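Long-range contact in putative tRNA (Adenine(37)-N6)-methyltransferase (Pseudomonas aeruginosa, PDB 7BTU), which probably methylates the threonylcarbamoyl-modified adenosine at position 37 of tRNA, with S-adenosyl-L-methionine as the likely methyl donor: residues P31-L43 against E116-L128. Numbering follows the deposited sequence.
Sequences PLLAPAARGTLEL and EAGRLWLSGIDLL
The indole of Trp121 meets Thr40, and the guanidinium of Arg119 meets Glu42, across the two strands. Over one face of the indole lies Arg119 CD, offset toward the rim, while Glu116 OE1 and a water sit at its edge. Thr40 points the same way as the indole and approaches it obliquely, its CG2 3.6 Å from Trp121 CD1. The Arg119 chain leaves with CG anti to the backbone N (chi1 168°) and bends at chi3, which lays the guanidinium beside the carboxylate of Glu42, the two planes 51° apart. In this salt bridge Arg119 NE reaches Glu42 OE2 on its syn side at 3.1 Å, and Arg119 NH2 meets Glu42 OE1 at 2.8 Å in a weak, bent bond. Thr40 OG1 donates to the anti lone pair of Glu42 OE2 (2.7 Å), so two donors fix that oxygen. Glu116 CD lies in the guanidinium plane at its edge, and Glu116 OE2 forms a salt bridge with Arg119 NH1 through a weak, bent bond (2.6 Å). Farther along the same face, a water links Arg38 NE to Leu122 O. On the reverse, buried face, Leu41 and Leu120 run side by side, Leu41 CD2 3.9 Å from Leu120 CD1; Leu122 CD1 packs against Leu41 CB, and both Leu41 and Leu122 touch Leu64. Ile125 CD1 lies over Gly39 CA at 3.9 Å. Paired backbone bonds join Gly39 with Leu122 and Leu41 with Leu120. Beyond the ladder, Ile125 N donates to Ala37 O. Pro31 and Asp126 cross obliquely, Pro31 CG 3.6 Å from Asp126 CB, and Asp126 OD1 is hydrogen-bonded to Ser108 OG. Strands 38-43 and 119-123 are thus antiparallel neighbours in the six-stranded closed barrel of the TrmO N-terminal domain, with leucines inside and a salt-bridge network outside.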
ATOM      1  N   PRO B  31      -6.947  -2.741 -12.650  1.00 19.49           N
ATOM      2  CA  PRO B  31      -6.631  -1.541 -13.412  1.00 20.77           C
ATOM      3  C   PRO B  31      -5.258  -1.574 -14.044  1.00 21.22           C
ATOM      4  O   PRO B  31      -5.064  -0.943 -15.086  1.00 23.01           O
ATOM      5  CB  PRO B  31      -6.764  -0.423 -12.357  1.00 22.93           C
ATOM      6  CG  PRO B  31      -6.521  -1.105 -11.059  1.00 25.14           C
ATOM      7  CD  PRO B  31      -7.147  -2.451 -11.210  1.00 21.12           C
ATOM      8  N   LEU B  32      -4.299  -2.327 -13.505  1.00 20.46           N
ATOM      9  CA  LEU B  32      -3.014  -2.315 -14.190  1.00 21.36           C
ATOM     10  C   LEU B  32      -3.058  -3.065 -15.517  1.00 25.18           C
ATOM     11  O   LEU B  32      -2.158  -2.867 -16.347  1.00 25.47           O
ATOM     12  CB  LEU B  32      -1.919  -2.898 -13.308  1.00 29.17           C
ATOM     13  CG  LEU B  32      -1.699  -2.079 -12.027  1.00 35.78           C
ATOM     14  CD1 LEU B  32      -0.664  -2.761 -11.162  1.00 37.66           C
ATOM     15  CD2 LEU B  32      -1.315  -0.614 -12.361  1.00 38.30           C
ATOM     16  N   LEU B  33      -4.102  -3.846 -15.764  1.00 24.62           N
ATOM     17  CA  LEU B  33      -4.334  -4.434 -17.082  1.00 26.90           C
ATOM     18  C   LEU B  33      -5.123  -3.534 -18.024  1.00 26.92           C
ATOM     19  O   LEU B  33      -5.491  -3.986 -19.133  1.00 26.15           O
ATOM     20  CB  LEU B  33      -5.076  -5.763 -16.961  1.00 29.86           C
ATOM     21  CG  LEU B  33      -4.431  -6.879 -16.124  1.00 33.86           C
ATOM     22  CD1 LEU B  33      -5.295  -8.176 -16.183  1.00 35.04           C
ATOM     23  CD2 LEU B  33      -2.978  -7.142 -16.524  1.00 35.82           C
ATOM     24  N   ALA B  34      -5.376  -2.280 -17.641  1.00 21.13           N
ATOM     25  CA  ALA B  34      -5.975  -1.265 -18.523  1.00 24.52           C
ATOM     26  C   ALA B  34      -5.021  -0.083 -18.653  1.00 22.64           C
ATOM     27  O   ALA B  34      -5.263   1.007 -18.106  1.00 22.06           O
ATOM     28  CB  ALA B  34      -7.339  -0.782 -18.030  1.00 20.94           C
ATOM     29  N   PRO B  35      -3.923  -0.257 -19.382  1.00 24.90           N
ATOM     30  CA  PRO B  35      -2.965   0.839 -19.503  1.00 23.39           C
ATOM     31  C   PRO B  35      -3.515   2.053 -20.215  1.00 25.61           C
ATOM     32  O   PRO B  35      -2.934   3.139 -20.069  1.00 21.65           O
ATOM     33  CB  PRO B  35      -1.810   0.201 -20.290  1.00 25.02           C
ATOM     34  CG  PRO B  35      -2.477  -0.893 -21.080  1.00 29.89           C
ATOM     35  CD  PRO B  35      -3.522  -1.439 -20.176  1.00 26.72           C
ATOM     36  N   ALA B  36      -4.588   1.914 -21.014  1.00 19.07           N
ATOM     37  CA  ALA B  36      -5.119   3.111 -21.661  1.00 19.51           C
ATOM     38  C   ALA B  36      -5.900   4.000 -20.700  1.00 19.78           C
ATOM     39  O   ALA B  36      -6.352   5.070 -21.120  1.00 19.44           O
ATOM     40  CB  ALA B  36      -5.997   2.711 -22.883  1.00 21.08           C
ATOM     41  N   ALA B  37      -6.117   3.556 -19.454  1.00 20.27           N
ATOM     42  CA  ALA B  37      -6.787   4.353 -18.425  1.00 20.28           C
ATOM     43  C   ALA B  37      -5.732   5.321 -17.871  1.00 17.80           C
ATOM     44  O   ALA B  37      -4.916   4.955 -17.038  1.00 21.25           O
ATOM     45  CB  ALA B  37      -7.393   3.465 -17.326  1.00 17.10           C
ATOM     46  N   ARG B  38      -5.727   6.552 -18.368  1.00 16.33           N
ATOM     47  CA  ARG B  38      -4.659   7.497 -18.062  1.00 16.92           C
ATOM     48  C   ARG B  38      -5.141   8.639 -17.165  1.00 19.21           C
ATOM     49  O   ARG B  38      -6.330   8.986 -17.097  1.00 17.03           O
ATOM     50  CB  ARG B  38      -4.071   8.044 -19.356  1.00 21.03           C
ATOM     51  CG  ARG B  38      -3.254   6.919 -20.121  1.00 24.47           C
ATOM     52  CD  ARG B  38      -2.723   7.412 -21.446  1.00 36.22           C
ATOM     53  NE  ARG B  38      -1.957   8.624 -21.209  1.00 45.53           N
ATOM     54  CZ  ARG B  38      -1.675   9.507 -22.152  1.00 50.47           C
ATOM     55  NH1 ARG B  38      -2.096   9.277 -23.384  1.00 50.44           N
ATOM     56  NH2 ARG B  38      -0.957  10.597 -21.865  1.00 52.57           N
ATOM     57  N   GLY B  39      -4.191   9.239 -16.477  1.00 19.22           N
ATOM     58  CA  GLY B  39      -4.552  10.406 -15.686  1.00 20.02           C
ATOM     59  C   GLY B  39      -3.293  11.127 -15.257  1.00 20.30           C
ATOM     60  O   GLY B  39      -2.167  10.686 -15.533  1.00 17.41           O
ATOM     61  N   THR B  40      -3.492  12.252 -14.579  1.00 18.00           N
ATOM     62  CA  THR B  40      -2.329  12.954 -14.047  1.00 15.52           C
ATOM     63  C   THR B  40      -2.580  13.250 -12.575  1.00 20.73           C
ATOM     64  O   THR B  40      -3.727  13.267 -12.101  1.00 17.92           O
ATOM     65  CB  THR B  40      -2.046  14.245 -14.810  1.00 22.00           C
ATOM     66  OG1 THR B  40      -3.221  15.060 -14.786  1.00 22.37           O
ATOM     67  CG2 THR B  40      -1.697  13.955 -16.278  1.00 22.17           C
ATOM     68  N   LEU B  41      -1.484  13.441 -11.847  1.00 18.24           N
ATOM     69  CA  LEU B  41      -1.544  13.903 -10.466  1.00 19.95           C
ATOM     70  C   LEU B  41      -1.012  15.331 -10.520  1.00 21.50           C
ATOM     71  O   LEU B  41       0.173  15.528 -10.778  1.00 19.94           O
ATOM     72  CB  LEU B  41      -0.691  13.009  -9.556  1.00 18.27           C
ATOM     73  CG  LEU B  41      -0.537  13.521  -8.073  1.00 19.31           C
ATOM     74  CD1 LEU B  41      -1.890  13.974  -7.446  1.00 13.45           C
ATOM     75  CD2 LEU B  41       0.114  12.451  -7.213  1.00 17.82           C
ATOM     76  N   GLU B  42      -1.886  16.317 -10.328  1.00 18.73           N
ATOM     77  CA  GLU B  42      -1.475  17.718 -10.336  1.00 21.34           C
ATOM     78  C   GLU B  42      -1.096  18.128  -8.918  1.00 22.05           C
ATOM     79  O   GLU B  42      -1.953  18.142  -8.028  1.00 17.46           O
ATOM     80  CB  GLU B  42      -2.597  18.599 -10.850  1.00 25.60           C
ATOM     81  CG  GLU B  42      -3.172  18.097 -12.171  1.00 31.62           C
ATOM     82  CD  GLU B  42      -2.232  18.321 -13.358  1.00 38.36           C
ATOM     83  OE1 GLU B  42      -1.502  19.329 -13.364  1.00 39.89           O
ATOM     84  OE2 GLU B  42      -2.248  17.495 -14.298  1.00 40.35           O
ATOM     85  N   LEU B  43       0.166  18.480  -8.722  1.00 22.22           N
ATOM     86  CA  LEU B  43       0.695  18.719  -7.393  1.00 23.78           C
ATOM     87  C   LEU B  43       0.492  20.169  -6.991  1.00 24.25           C
ATOM     88  O   LEU B  43       0.615  21.081  -7.816  1.00 23.42           O
ATOM     89  CB  LEU B  43       2.183  18.359  -7.337  1.00 19.45           C
ATOM     90  CG  LEU B  43       2.370  16.835  -7.487  1.00 23.69           C
ATOM     91  CD1 LEU B  43       3.843  16.485  -7.627  1.00 25.46           C
ATOM     92  CD2 LEU B  43       1.730  16.044  -6.311  1.00 21.78           C
ATOM     93  N   GLU B 116       7.119  15.721 -14.442  1.00 23.43           N
ATOM     94  CA  GLU B 116       7.808  16.993 -14.551  1.00 24.95           C
ATOM     95  C   GLU B 116       7.465  17.746 -13.278  1.00 25.66           C
ATOM     96  O   GLU B 116       6.701  17.247 -12.447  1.00 24.49           O
ATOM     97  CB  GLU B 116       7.382  17.774 -15.809  1.00 27.63           C
ATOM     98  CG  GLU B 116       5.880  18.216 -15.753  1.00 29.62           C
ATOM     99  CD  GLU B 116       5.450  18.978 -17.011  1.00 34.29           C
ATOM    100  OE1 GLU B 116       6.256  19.067 -17.944  1.00 32.29           O
ATOM    101  OE2 GLU B 116       4.300  19.438 -17.087  1.00 36.52           O
ATOM    102  N   ALA B 117       8.043  18.936 -13.104  1.00 26.12           N
ATOM    103  CA  ALA B 117       7.683  19.746 -11.937  1.00 25.57           C
ATOM    104  C   ALA B 117       6.170  19.881 -11.806  1.00 26.02           C
ATOM    105  O   ALA B 117       5.494  20.309 -12.741  1.00 27.05           O
ATOM    106  CB  ALA B 117       8.318  21.133 -12.058  1.00 30.90           C
ATOM    107  N   GLY B 118       5.625  19.469 -10.673  1.00 25.58           N
ATOM    108  CA  GLY B 118       4.221  19.682 -10.421  1.00 25.19           C
ATOM    109  C   GLY B 118       3.269  18.686 -11.065  1.00 21.53           C
ATOM    110  O   GLY B 118       2.053  18.824 -10.894  1.00 20.74           O
ATOM    111  N   ARG B 119       3.767  17.636 -11.709  1.00 22.24           N
ATOM    112  CA  ARG B 119       2.823  16.725 -12.370  1.00 22.08           C
ATOM    113  C   ARG B 119       3.422  15.330 -12.548  1.00 20.94           C
ATOM    114  O   ARG B 119       4.554  15.199 -13.057  1.00 23.06           O
ATOM    115  CB  ARG B 119       2.443  17.334 -13.727  1.00 30.68           C
ATOM    116  CG  ARG B 119       1.691  16.389 -14.669  1.00 36.67           C
ATOM    117  CD  ARG B 119       1.241  17.101 -15.966  1.00 39.45           C
ATOM    118  NE  ARG B 119       0.383  18.251 -15.716  1.00 43.72           N
ATOM    119  CZ  ARG B 119       0.782  19.518 -15.718  1.00 48.33           C
ATOM    120  NH1 ARG B 119       2.052  19.826 -15.947  1.00 51.12           N
ATOM    121  NH2 ARG B 119      -0.100  20.481 -15.474  1.00 49.63           N
ATOM    122  N   LEU B 120       2.644  14.294 -12.200  1.00 18.76           N
ATOM    123  CA  LEU B 120       2.939  12.911 -12.564  1.00 18.45           C
ATOM    124  C   LEU B 120       1.976  12.491 -13.667  1.00 19.83           C
ATOM    125  O   LEU B 120       0.766  12.765 -13.568  1.00 16.06           O
ATOM    126  CB  LEU B 120       2.721  11.940 -11.397  1.00 19.28           C
ATOM    127  CG  LEU B 120       3.433  12.187 -10.051  1.00 21.25           C
ATOM    128  CD1 LEU B 120       3.203  10.977  -9.122  1.00 21.10           C
ATOM    129  CD2 LEU B 120       4.844  12.390 -10.291  1.00 20.91           C
ATOM    130  N   TRP B 121       2.504  11.784 -14.660  1.00 18.59           N
ATOM    131  CA  TRP B 121       1.713  11.112 -15.706  1.00 20.93           C
ATOM    132  C   TRP B 121       1.523   9.648 -15.329  1.00 17.69           C
ATOM    133  O   TRP B 121       2.499   8.933 -15.098  1.00 18.14           O
ATOM    134  CB  TRP B 121       2.414  11.191 -17.072  1.00 25.15           C
ATOM    135  CG  TRP B 121       2.084  12.413 -17.726  1.00 28.06           C
ATOM    136  CD1 TRP B 121       0.910  12.696 -18.411  1.00 31.56           C
ATOM    137  CD2 TRP B 121       2.861  13.600 -17.753  1.00 30.07           C
ATOM    138  NE1 TRP B 121       0.949  13.970 -18.881  1.00 32.70           N
ATOM    139  CE2 TRP B 121       2.125  14.559 -18.486  1.00 31.73           C
ATOM    140  CE3 TRP B 121       4.119  13.942 -17.265  1.00 32.39           C
ATOM    141  CZ2 TRP B 121       2.590  15.829 -18.712  1.00 36.19           C
ATOM    142  CZ3 TRP B 121       4.591  15.211 -17.509  1.00 38.29           C
ATOM    143  CH2 TRP B 121       3.829  16.144 -18.223  1.00 38.49           C
ATOM    144  N   LEU B 122       0.264   9.201 -15.286  1.00 14.84           N
ATOM    145  CA  LEU B 122      -0.090   7.906 -14.749  1.00 15.23           C
ATOM    146  C   LEU B 122      -0.826   7.085 -15.819  1.00 15.52           C
ATOM    147  O   LEU B 122      -1.506   7.636 -16.689  1.00 17.16           O
ATOM    148  CB  LEU B 122      -1.013   8.036 -13.500  1.00 15.17           C
ATOM    149  CG  LEU B 122      -0.449   9.029 -12.477  1.00 17.37           C
ATOM    150  CD1 LEU B 122      -1.476   9.311 -11.332  1.00 16.39           C
ATOM    151  CD2 LEU B 122       0.923   8.509 -11.978  1.00 17.96           C
ATOM    152  N   SER B 123      -0.738   5.765 -15.697  1.00 15.56           N
ATOM    153  CA  SER B 123      -1.500   4.877 -16.576  1.00 16.68           C
ATOM    154  C   SER B 123      -1.911   3.678 -15.764  1.00 17.89           C
ATOM    155  O   SER B 123      -1.350   3.408 -14.689  1.00 15.35           O
ATOM    156  CB  SER B 123      -0.692   4.437 -17.804  1.00 20.87           C
ATOM    157  OG  SER B 123       0.346   3.613 -17.353  1.00 24.63           O
ATOM    158  N   GLY B 124      -2.944   2.997 -16.260  1.00 19.10           N
ATOM    159  CA  GLY B 124      -3.509   1.947 -15.453  1.00 17.33           C
ATOM    160  C   GLY B 124      -4.152   2.496 -14.209  1.00 16.83           C
ATOM    161  O   GLY B 124      -4.113   1.842 -13.165  1.00 20.79           O
ATOM    162  N   ILE B 125      -4.761   3.652 -14.301  1.00 17.76           N
ATOM    163  CA  ILE B 125      -5.212   4.359 -13.108  1.00 19.69           C
ATOM    164  C   ILE B 125      -6.527   3.743 -12.625  1.00 21.24           C
ATOM    165  O   ILE B 125      -7.297   3.181 -13.410  1.00 15.97           O
ATOM    166  CB  ILE B 125      -5.357   5.865 -13.450  1.00 22.00           C
ATOM    167  CG1 ILE B 125      -5.255   6.748 -12.195  1.00 26.46           C
ATOM    168  CG2 ILE B 125      -6.666   6.188 -14.240  1.00 22.17           C
ATOM    169  CD1 ILE B 125      -5.226   8.199 -12.538  1.00 28.54           C
ATOM    170  N   ASP B 126      -6.795   3.827 -11.306  1.00 15.59           N
ATOM    171  CA  ASP B 126      -8.067   3.368 -10.768  1.00 19.23           C
ATOM    172  C   ASP B 126      -8.714   4.418  -9.884  1.00 20.00           C
ATOM    173  O   ASP B 126      -9.425   4.059  -8.944  1.00 21.11           O
ATOM    174  CB  ASP B 126      -7.895   2.061  -9.989  1.00 24.40           C
ATOM    175  CG  ASP B 126      -7.013   2.206  -8.729  1.00 26.89           C
ATOM    176  OD1 ASP B 126      -6.404   3.300  -8.502  1.00 25.75           O
ATOM    177  OD2 ASP B 126      -6.914   1.197  -7.971  1.00 27.65           O
ATOM    178  N   LEU B 127      -8.383   5.691 -10.080  1.00 18.83           N
ATOM    179  CA  LEU B 127      -8.862   6.766  -9.218  1.00 17.47           C
ATOM    180  C   LEU B 127      -9.819   7.658  -9.971  1.00 19.25           C
ATOM    181  O   LEU B 127      -9.565   8.002 -11.122  1.00 16.69           O
ATOM    182  CB  LEU B 127      -7.690   7.626  -8.686  1.00 19.32           C
ATOM    183  CG  LEU B 127      -6.722   6.827  -7.809  1.00 22.94           C
ATOM    184  CD1 LEU B 127      -5.569   7.700  -7.386  1.00 19.84           C
ATOM    185  CD2 LEU B 127      -7.450   6.291  -6.584  1.00 20.83           C
ATOM    186  N   LEU B 128     -10.850   8.119  -9.279  1.00 16.22           N
ATOM    187  CA  LEU B 128     -11.808   9.038  -9.875  1.00 19.31           C
ATOM    188  C   LEU B 128     -11.184  10.397 -10.137  1.00 17.21           C
ATOM    189  O   LEU B 128     -10.305  10.863  -9.394  1.00 17.56           O
ATOM    190  CB  LEU B 128     -13.017   9.219  -8.935  1.00 18.31           C
ATOM    191  CG  LEU B 128     -13.898   7.968  -8.839  1.00 20.16           C
ATOM    192  CD1 LEU B 128     -14.890   8.099  -7.633  1.00 23.45           C
ATOM    193  CD2 LEU B 128     -14.731   7.735 -10.154  1.00 22.04           C
TER
HETATM  194  O   HOH W   1      -7.507   1.097 -15.086  1.00 29.39           O
HETATM  195  O   HOH W   2      -0.843   9.770 -18.512  1.00 26.23           O
HETATM  196  O   HOH W   3       0.880  21.370 -10.520  1.00 43.30           O